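Local coordinates for protein pyocin S5 (Pseudomonas aeruginosa PAO1, PDB 6THK) that probably kills susceptible bacteria as a channel-forming bacteriocin that depolarises the cytoplasmic membrane, at residues Y55-I60 against D163-A168; I126-Q131 against A170-D175. The protein carries 1 engineered substitution. One frame throughout, in Å; residues are numbered along the deposited sequence.

Interaction 1: Y55-I60 against D163-A168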
ATOM      1  N   TYR A  55     -25.149 -79.449 -28.484  1.00 58.16           N
ATOM      2  CA  TYR A  55     -25.071 -78.628 -29.697  1.00 57.99           C
ATOM      3  C   TYR A  55     -25.493 -77.155 -29.427  1.00 62.21           C
ATOM      4  O   TYR A  55     -24.704 -76.274 -29.791  1.00 61.26           O
ATOM      5  CB  TYR A  55     -25.812 -79.278 -30.888  1.00 59.11           C
ATOM      6  CG  TYR A  55     -25.123 -80.497 -31.481  1.00 60.84           C
ATOM      7  CD1 TYR A  55     -24.440 -81.406 -30.672  1.00 63.16           C
ATOM      8  CD2 TYR A  55     -25.202 -80.775 -32.843  1.00 61.44           C
ATOM      9  CE1 TYR A  55     -23.817 -82.534 -31.207  1.00 63.56           C
ATOM     10  CE2 TYR A  55     -24.590 -81.907 -33.389  1.00 62.57           C
ATOM     11  CZ  TYR A  55     -23.891 -82.780 -32.565  1.00 68.00           C
ATOM     12  OH  TYR A  55     -23.268 -83.894 -33.073  1.00 65.70           O
ATOM     13  N   PRO A  56     -26.616 -76.858 -28.697  1.00 58.76           N
ATOM     14  CA  PRO A  56     -26.950 -75.450 -28.396  1.00 58.06           C
ATOM     15  C   PRO A  56     -25.947 -74.750 -27.467  1.00 60.90           C
ATOM     16  O   PRO A  56     -25.566 -73.615 -27.774  1.00 60.87           O
ATOM     17  CB  PRO A  56     -28.342 -75.541 -27.743  1.00 59.76           C
ATOM     18  CG  PRO A  56     -28.875 -76.885 -28.126  1.00 64.30           C
ATOM     19  CD  PRO A  56     -27.665 -77.761 -28.171  1.00 60.25           C
ATOM     20  N   VAL A  57     -25.567 -75.400 -26.375  1.00 55.50           N
ATOM     21  CA  VAL A  57     -24.654 -74.827 -25.402  1.00 53.93           C
ATOM     22  C   VAL A  57     -23.294 -74.543 -25.988  1.00 57.10           C
ATOM     23  O   VAL A  57     -22.672 -73.549 -25.666  1.00 56.75           O
ATOM     24  CB  VAL A  57     -24.497 -75.731 -24.178  1.00 57.01           C
ATOM     25  CG1 VAL A  57     -23.404 -75.201 -23.274  1.00 56.40           C
ATOM     26  CG2 VAL A  57     -25.814 -75.818 -23.430  1.00 56.80           C
ATOM     27  N   ARG A  58     -22.823 -75.440 -26.832  1.00 53.51           N
ATOM     28  CA  ARG A  58     -21.540 -75.259 -27.473  1.00 53.72           C
ATOM     29  C   ARG A  58     -21.544 -74.019 -28.372  1.00 60.86           C
ATOM     30  O   ARG A  58     -20.554 -73.307 -28.448  1.00 60.72           O
ATOM     31  CB  ARG A  58     -21.169 -76.507 -28.253  1.00 51.68           C
ATOM     32  CG  ARG A  58     -20.007 -76.315 -29.188  1.00 59.73           C
ATOM     33  CD  ARG A  58     -18.695 -76.553 -28.478  1.00 73.07           C
ATOM     34  NE  ARG A  58     -17.583 -76.266 -29.368  1.00 83.70           N
ATOM     35  CZ  ARG A  58     -16.425 -76.903 -29.336  1.00100.44           C
ATOM     36  NH1 ARG A  58     -16.220 -77.864 -28.448  1.00 88.58           N
ATOM     37  NH2 ARG A  58     -15.473 -76.574 -30.193  1.00 90.08           N
ATOM     38  N   SER A  59     -22.640 -73.789 -29.088  1.00 58.83           N
ATOM     39  CA  SER A  59     -22.750 -72.610 -29.939  1.00 59.33           C
ATOM     40  C   SER A  59     -22.732 -71.323 -29.121  1.00 62.49           C
ATOM     41  O   SER A  59     -22.058 -70.371 -29.468  1.00 63.17           O
ATOM     42  CB  SER A  59     -24.019 -72.672 -30.780  1.00 64.29           C
ATOM     43  OG  SER A  59     -23.897 -73.656 -31.785  1.00 78.33           O
ATOM     44  N   ILE A  60     -23.472 -71.324 -28.022  1.00 56.99           N
ATOM     45  CA  ILE A  60     -23.555 -70.190 -27.084  1.00 56.09           C
ATOM     46  C   ILE A  60     -22.167 -69.830 -26.569  1.00 60.52           C
ATOM     47  O   ILE A  60     -21.808 -68.657 -26.521  1.00 61.26           O
ATOM     48  CB  ILE A  60     -24.554 -70.519 -25.922  1.00 58.75           C
ATOM     49  CG1 ILE A  60     -26.021 -70.428 -26.421  1.00 58.53           C
ATOM     50  CG2 ILE A  60     -24.309 -69.675 -24.641  1.00 59.46           C
ATOM     51  CD1 ILE A  60     -27.121 -70.970 -25.502  1.00 58.45           C
ATOM     52  N   ASP A 163     -35.509 -71.469 -21.493  1.00 60.87           N
ATOM     53  CA  ASP A 163     -35.202 -70.466 -20.473  1.00 60.50           C
ATOM     54  C   ASP A 163     -33.768 -70.574 -19.965  1.00 63.29           C
ATOM     55  O   ASP A 163     -33.115 -69.543 -19.733  1.00 62.87           O
ATOM     56  CB  ASP A 163     -36.214 -70.554 -19.315  1.00 62.97           C
ATOM     57  CG  ASP A 163     -37.629 -70.152 -19.724  1.00 75.14           C
ATOM     58  OD1 ASP A 163     -37.785 -69.546 -20.805  1.00 76.80           O
ATOM     59  OD2 ASP A 163     -38.573 -70.395 -18.934  1.00 77.44           O
ATOM     60  N   GLU A 164     -33.274 -71.828 -19.827  1.00 57.84           N
ATOM     61  CA  GLU A 164     -31.929 -72.146 -19.364  1.00 56.48           C
ATOM     62  C   GLU A 164     -30.864 -71.804 -20.395  1.00 60.84           C
ATOM     63  O   GLU A 164     -29.761 -71.419 -20.014  1.00 59.52           O
ATOM     64  CB  GLU A 164     -31.835 -73.597 -18.892  1.00 57.14           C
ATOM     65  CG  GLU A 164     -32.315 -73.782 -17.463  1.00 63.69           C
ATOM     66  CD  GLU A 164     -31.760 -72.798 -16.454  1.00 80.22           C
ATOM     67  OE1 GLU A 164     -30.545 -72.856 -16.168  1.00 70.61           O
ATOM     68  OE2 GLU A 164     -32.532 -71.941 -15.974  1.00 77.94           O
ATOM     69  N   LEU A 165     -31.208 -71.911 -21.697  1.00 58.20           N
ATOM     70  CA  LEU A 165     -30.326 -71.537 -22.796  1.00 58.45           C
ATOM     71  C   LEU A 165     -30.260 -70.011 -22.914  1.00 65.76           C
ATOM     72  O   LEU A 165     -29.213 -69.471 -23.275  1.00 65.40           O
ATOM     73  CB  LEU A 165     -30.768 -72.178 -24.112  1.00 58.01           C
ATOM     74  CG  LEU A 165     -30.584 -73.695 -24.203  1.00 62.54           C
ATOM     75  CD1 LEU A 165     -31.383 -74.274 -25.341  1.00 62.52           C
ATOM     76  CD2 LEU A 165     -29.113 -74.084 -24.323  1.00 64.88           C
ATOM     77  N   GLU A 166     -31.364 -69.306 -22.568  1.00 64.45           N
ATOM     78  CA  GLU A 166     -31.383 -67.837 -22.562  1.00 64.41           C
ATOM     79  C   GLU A 166     -30.449 -67.355 -21.443  1.00 64.30           C
ATOM     80  O   GLU A 166     -29.660 -66.437 -21.658  1.00 64.76           O
ATOM     81  CB  GLU A 166     -32.807 -67.299 -22.355  1.00 66.44           C
ATOM     82  CG  GLU A 166     -33.002 -65.881 -22.879  1.00 82.60           C
ATOM     83  CD  GLU A 166     -34.167 -65.091 -22.304  1.00111.47           C
ATOM     84  OE1 GLU A 166     -34.064 -63.842 -22.262  1.00115.35           O
ATOM     85  OE2 GLU A 166     -35.182 -65.709 -21.905  1.00103.06           O
ATOM     86  N   ARG A 167     -30.499 -68.036 -20.278  1.00 57.17           N
ATOM     87  CA  ARG A 167     -29.656 -67.777 -19.111  1.00 55.25           C
ATOM     88  C   ARG A 167     -28.173 -68.088 -19.403  1.00 58.26           C
ATOM     89  O   ARG A 167     -27.295 -67.422 -18.840  1.00 58.12           O
ATOM     90  CB  ARG A 167     -30.168 -68.562 -17.895  1.00 51.96           C
ATOM     91  CG  ARG A 167     -29.714 -67.987 -16.560  1.00 55.05           C
ATOM     92  CD  ARG A 167     -30.365 -68.654 -15.377  1.00 51.14           C
ATOM     93  NE  ARG A 167     -29.912 -70.034 -15.214  1.00 52.21           N
ATOM     94  CZ  ARG A 167     -28.898 -70.401 -14.439  1.00 71.47           C
ATOM     95  NH1 ARG A 167     -28.213 -69.495 -13.753  1.00 57.93           N
ATOM     96  NH2 ARG A 167     -28.561 -71.679 -14.345  1.00 60.46           N
ATOM     97  N   ALA A 168     -27.897 -69.066 -20.310  1.00 53.55           N
ATOM     98  CA  ALA A 168     -26.536 -69.422 -20.745  1.00 53.43           C
ATOM     99  C   ALA A 168     -25.946 -68.277 -21.583  1.00 57.00           C
ATOM    100  O   ALA A 168     -24.764 -67.974 -21.452  1.00 55.50           O
ATOM    101  CB  ALA A 168     -26.551 -70.710 -21.554  1.00 54.18           C
TER

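Interaction 2: I126-Q131 against A170-D175. With ZN (zinc ion), chain F.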
ATOM      1  N   ILE A 126     -23.720 -72.621 -13.376  1.00 55.32           N
ATOM      2  CA  ILE A 126     -23.287 -73.760 -14.162  1.00 54.44           C
ATOM      3  C   ILE A 126     -22.182 -73.262 -15.103  1.00 59.16           C
ATOM      4  O   ILE A 126     -22.445 -72.387 -15.935  1.00 59.07           O
ATOM      5  CB  ILE A 126     -24.477 -74.441 -14.921  1.00 56.78           C
ATOM      6  CG1 ILE A 126     -25.735 -74.608 -14.018  1.00 56.08           C
ATOM      7  CG2 ILE A 126     -24.042 -75.782 -15.533  1.00 56.38           C
ATOM      8  CD1 ILE A 126     -27.039 -74.896 -14.742  1.00 51.85           C
ATOM      9  N   ASP A 127     -20.942 -73.781 -14.957  1.00 55.50           N
ATOM     10  CA  ASP A 127     -19.839 -73.386 -15.832  1.00 55.07           C
ATOM     11  C   ASP A 127     -19.934 -74.271 -17.056  1.00 55.97           C
ATOM     12  O   ASP A 127     -19.223 -75.273 -17.154  1.00 54.67           O
ATOM     13  CB  ASP A 127     -18.475 -73.537 -15.128  1.00 58.14           C
ATOM     14  CG  ASP A 127     -17.424 -72.542 -15.590  1.00 74.43           C
ATOM     15  OD1 ASP A 127     -17.801 -71.406 -15.974  1.00 77.64           O
ATOM     16  OD2 ASP A 127     -16.223 -72.867 -15.499  1.00 80.12           O
ATOM     17  N   TYR A 128     -20.846 -73.891 -17.977  1.00 51.98           N
ATOM     18  CA  TYR A 128     -21.248 -74.591 -19.200  1.00 51.94           C
ATOM     19  C   TYR A 128     -20.119 -75.262 -19.975  1.00 57.31           C
ATOM     20  O   TYR A 128     -20.237 -76.449 -20.301  1.00 58.05           O
ATOM     21  CB  TYR A 128     -22.051 -73.666 -20.127  1.00 52.35           C
ATOM     22  CG  TYR A 128     -23.222 -73.007 -19.443  1.00 52.43           C
ATOM     23  CD1 TYR A 128     -24.382 -73.723 -19.158  1.00 54.46           C
ATOM     24  CD2 TYR A 128     -23.172 -71.671 -19.070  1.00 52.52           C
ATOM     25  CE1 TYR A 128     -25.459 -73.123 -18.508  1.00 54.55           C
ATOM     26  CE2 TYR A 128     -24.235 -71.066 -18.401  1.00 52.87           C
ATOM     27  CZ  TYR A 128     -25.383 -71.789 -18.144  1.00 58.74           C
ATOM     28  OH  TYR A 128     -26.431 -71.187 -17.501  1.00 61.94           O
ATOM     29  N   GLU A 129     -19.034 -74.527 -20.246  1.00 53.53           N
ATOM     30  CA  GLU A 129     -17.870 -75.003 -21.002  1.00 53.74           C
ATOM     31  C   GLU A 129     -17.153 -76.193 -20.346  1.00 56.65           C
ATOM     32  O   GLU A 129     -16.562 -77.007 -21.055  1.00 56.45           O
ATOM     33  CB  GLU A 129     -16.885 -73.830 -21.298  1.00 55.45           C
ATOM     34  CG  GLU A 129     -15.760 -73.575 -20.295  1.00 63.90           C
ATOM     35  CD  GLU A 129     -15.877 -72.365 -19.390  1.00 91.28           C
ATOM     36  OE1 GLU A 129     -16.938 -71.701 -19.408  1.00 87.00           O
ATOM     37  OE2 GLU A 129     -14.901 -72.083 -18.659  1.00 92.12           O
ATOM     38  N   LYS A 130     -17.196 -76.288 -19.011  1.00 52.14           N
ATOM     39  CA  LYS A 130     -16.483 -77.334 -18.281  1.00 51.36           C
ATOM     40  C   LYS A 130     -17.356 -78.515 -17.853  1.00 57.01           C
ATOM     41  O   LYS A 130     -16.843 -79.451 -17.236  1.00 57.62           O
ATOM     42  CB  LYS A 130     -15.743 -76.719 -17.086  1.00 51.72           C
ATOM     43  CG  LYS A 130     -14.444 -76.055 -17.512  1.00 56.32           C
ATOM     44  CD  LYS A 130     -14.057 -74.918 -16.593  1.00 68.89           C
ATOM     45  CE  LYS A 130     -12.822 -74.189 -17.066  1.00 79.96           C
ATOM     46  NZ  LYS A 130     -12.481 -73.054 -16.166  1.00 95.10           N
ATOM     47  N   GLN A 131     -18.649 -78.498 -18.214  1.00 54.41           N
ATOM     48  CA  GLN A 131     -19.593 -79.572 -17.868  1.00 54.06           C
ATOM     49  C   GLN A 131     -19.907 -80.490 -19.050  1.00 56.70           C
ATOM     50  O   GLN A 131     -19.931 -80.049 -20.206  1.00 55.67           O
ATOM     51  CB  GLN A 131     -20.931 -78.994 -17.348  1.00 55.37           C
ATOM     52  CG  GLN A 131     -20.861 -77.940 -16.247  1.00 69.18           C
ATOM     53  CD  GLN A 131     -20.044 -78.361 -15.058  1.00 91.84           C
ATOM     54  OE1 GLN A 131     -18.945 -77.850 -14.835  1.00 87.25           O
ATOM     55  NE2 GLN A 131     -20.573 -79.282 -14.259  1.00 88.22           N
ATOM     56  N   ALA A 170     -27.045 -65.072 -21.318  1.00 55.59           N
ATOM     57  CA  ALA A 170     -26.916 -64.070 -20.253  1.00 55.23           C
ATOM     58  C   ALA A 170     -25.591 -64.206 -19.488  1.00 59.15           C
ATOM     59  O   ALA A 170     -24.928 -63.187 -19.272  1.00 59.71           O
ATOM     60  CB  ALA A 170     -28.088 -64.171 -19.290  1.00 55.97           C
ATOM     61  N   TYR A 171     -25.178 -65.464 -19.131  1.00 54.29           N
ATOM     62  CA  TYR A 171     -23.921 -65.738 -18.418  1.00 52.48           C
ATOM     63  C   TYR A 171     -22.689 -65.268 -19.194  1.00 55.27           C
ATOM     64  O   TYR A 171     -21.818 -64.625 -18.607  1.00 55.34           O
ATOM     65  CB  TYR A 171     -23.790 -67.218 -18.031  1.00 52.86           C
ATOM     66  CG  TYR A 171     -22.407 -67.620 -17.552  1.00 54.76           C
ATOM     67  CD1 TYR A 171     -21.931 -67.216 -16.306  1.00 56.60           C
ATOM     68  CD2 TYR A 171     -21.567 -68.391 -18.351  1.00 55.72           C
ATOM     69  CE1 TYR A 171     -20.653 -67.559 -15.872  1.00 56.98           C
ATOM     70  CE2 TYR A 171     -20.285 -68.740 -17.927  1.00 57.02           C
ATOM     71  CZ  TYR A 171     -19.837 -68.335 -16.681  1.00 65.72           C
ATOM     72  OH  TYR A 171     -18.575 -68.687 -16.255  1.00 68.28           O
ATOM     73  N   TYR A 172     -22.601 -65.611 -20.487  1.00 50.44           N
ATOM     74  CA  TYR A 172     -21.468 -65.218 -21.320  1.00 49.58           C
ATOM     75  C   TYR A 172     -21.537 -63.741 -21.736  1.00 55.65           C
ATOM     76  O   TYR A 172     -20.502 -63.157 -22.044  1.00 56.61           O
ATOM     77  CB  TYR A 172     -21.299 -66.171 -22.521  1.00 49.59           C
ATOM     78  CG  TYR A 172     -20.873 -67.570 -22.127  1.00 49.75           C
ATOM     79  CD1 TYR A 172     -19.625 -67.808 -21.552  1.00 51.84           C
ATOM     80  CD2 TYR A 172     -21.709 -68.663 -22.343  1.00 49.69           C
ATOM     81  CE1 TYR A 172     -19.233 -69.094 -21.174  1.00 52.64           C
ATOM     82  CE2 TYR A 172     -21.316 -69.958 -21.999  1.00 50.56           C
ATOM     83  CZ  TYR A 172     -20.081 -70.166 -21.404  1.00 58.45           C
ATOM     84  OH  TYR A 172     -19.697 -71.430 -21.030  1.00 59.38           O
ATOM     85  N   LYS A 173     -22.744 -63.133 -21.724  1.00 53.60           N
ATOM     86  CA  LYS A 173     -22.951 -61.716 -22.032  1.00 53.54           C
ATOM     87  C   LYS A 173     -22.429 -60.888 -20.862  1.00 58.94           C
ATOM     88  O   LYS A 173     -21.663 -59.947 -21.088  1.00 60.09           O
ATOM     89  CB  LYS A 173     -24.432 -61.400 -22.312  1.00 55.28           C
ATOM     90  CG  LYS A 173     -24.872 -61.705 -23.743  1.00 66.04           C
ATOM     91  CD  LYS A 173     -24.700 -60.519 -24.694  1.00 76.49           C
ATOM     92  CE  LYS A 173     -25.046 -60.855 -26.128  1.00 87.56           C
ATOM     93  NZ  LYS A 173     -26.501 -61.093 -26.334  1.00 97.56           N
ATOM     94  N   GLN A 174     -22.775 -61.275 -19.613  1.00 54.45           N
ATOM     95  CA  GLN A 174     -22.294 -60.569 -18.421  1.00 53.81           C
ATOM     96  C   GLN A 174     -20.804 -60.761 -18.203  1.00 57.77           C
ATOM     97  O   GLN A 174     -20.162 -59.879 -17.648  1.00 59.69           O
ATOM     98  CB  GLN A 174     -23.112 -60.906 -17.158  1.00 55.24           C
ATOM     99  CG  GLN A 174     -22.950 -62.326 -16.582  1.00 67.43           C
ATOM    100  CD  GLN A 174     -21.691 -62.521 -15.764  1.00 78.29           C
ATOM    101  OE1 GLN A 174     -21.289 -61.671 -14.963  1.00 76.73           O
ATOM    102  NE2 GLN A 174     -21.022 -63.640 -15.979  1.00 63.24           N
ATOM    103  N   ASP A 175     -20.250 -61.906 -18.625  1.00 52.45           N
ATOM    104  CA  ASP A 175     -18.824 -62.179 -18.492  1.00 51.88           C
ATOM    105  C   ASP A 175     -18.004 -61.273 -19.418  1.00 56.72           C
ATOM    106  O   ASP A 175     -17.014 -60.698 -18.979  1.00 57.47           O
ATOM    107  CB  ASP A 175     -18.530 -63.657 -18.771  1.00 53.80           C
ATOM    108  CG  ASP A 175     -17.080 -63.938 -19.080  1.00 64.47           C
ATOM    109  OD1 ASP A 175     -16.256 -63.904 -18.137  1.00 66.88           O
ATOM    110  OD2 ASP A 175     -16.761 -64.171 -20.269  1.00 69.63           O
TER
HETATM  111 ZN    ZN F 605     -16.328 -71.172 -17.519  1.00 75.03          ZN
HETATM  112  O   HOH W   1     -16.632 -68.671 -18.606  1.00 55.48           O

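Interaction 1: Y55-I60 against D163-A168
Pro56, Val57 and Ile60 of helix 42-87 pack on Leu165 and Ala168 of helix 157-212. This is a near-parallel helix pair. The two short segments run 10.2 Å apart at closest approach, with a signed crossing angle of -20°. Leu165 lies level with Val57, and Ala168 with Ile60.

The contact across the helices is apolar. One methyl of Leu165, CD2, touches all three residues of helix 42-87. It rests against CB of Pro56 at 3.8 Å and equally close to CG2 of Val57. The Leu165 side chain lies across those of Val57 and Ile60 at about a right angle. In Ile60 the CG1 branch stands beside the backbone N (chi1 -75°) and the chain then runs extended through CG1. This carries the end methyl CD1 over to Leu165 and Ala168, while CG2 meets Ala168. CD1 of Ile60 comes 3.9 Å from CD2 of Leu165, and CG2 of Ile60 is 4.0 Å from CB of Ala168. CG2 of Ile60 also lies close to the carbonyl O of Ala168, an approach that the small alanine side chain probably permits.

Within helix 157-212, Glu164 and Arg167 form a salt bridge. The guanidinium of Arg167 approaches Glu164 side-on. NE and NH2 both donate to the same oxygen, OE1, with NH2 of Arg167 to OE1 of Glu164 at 2.9 Å. NH2 uses the syn lone pair of OE1. Arg167 NH1 also bonds to the backbone oxygens of Phe120 and Pro124, which ties helix 157-212 to the end of helix 95-121 and the loop after it. Trp140 of helix 133-145 also touches Leu165, and Tyr128 touches Val57 and Ala168.

The isoleucine also meets backbone: CD1 of Ile60 lies 3.4 Å from the carbonyl O of Leu165.

Interaction 2: I126-Q131 against A170-D175
Tyr171 holds its ring anti to the backbone N (chi1 168°), while Tyr172 turns its ring beside the backbone N (chi1 -68°). These different first torsions send two neighbouring side chains of helix 157-212 toward the same zinc-binding loop. CD2 of Tyr171 sits over the centre of the Tyr172 ring. The hydroxyls reach Asp127 and Glu129.

Asp127 OD1 binds the zinc ion at 2.1 Å, and Glu129 binds it through both OE1 and OE2. Tyr171 OH lies 2.8 Å from Asp127 OD1, close enough for a weak hydrogen bond, but its single proton may instead go to another acceptor. Tyr172 OH donates to Glu129 OE1 at 3.2 Å, on the anti lone pair, away from OE2. A water joins Glu129 OE1 to Tyr171 OH.

The Tyr128 ring packs against both tyrosines of the helix. Its CD2 is 3.7 Å from CD2 of Tyr171 and 3.9 Å from CE2 of Tyr172. The three rings form an aromatic cluster, in which Tyr128 meets each of the other two obliquely. Phe61 of helix 42-87 touches Glu129.

The tyrosines are second-shell groups: each hydroxyl contacts a carboxylate oxygen that also binds zinc. They probably help position both ligands, and the zinc probably offsets the repulsion between the two carboxylates.

From the N terminus, helix 42-87 supplies residues 55-60, the first half of interaction 1. The chain goes on through helix 95-121 to the loop holding residues 126-131. It then passes helices 133-145 and 149-154 and enters helix 157-212. There residues 163-168 close interaction 1, and residues 170-175 close interaction 2 about two turns later. The segments alternate, so the two closures cross. Their centres lie about 9 Å apart. The two contacts touch, for instance where Ile60 meets Tyr172. Together the contacts tie helix 42-87 and the zinc-binding loop to the start of the long helix 157-212.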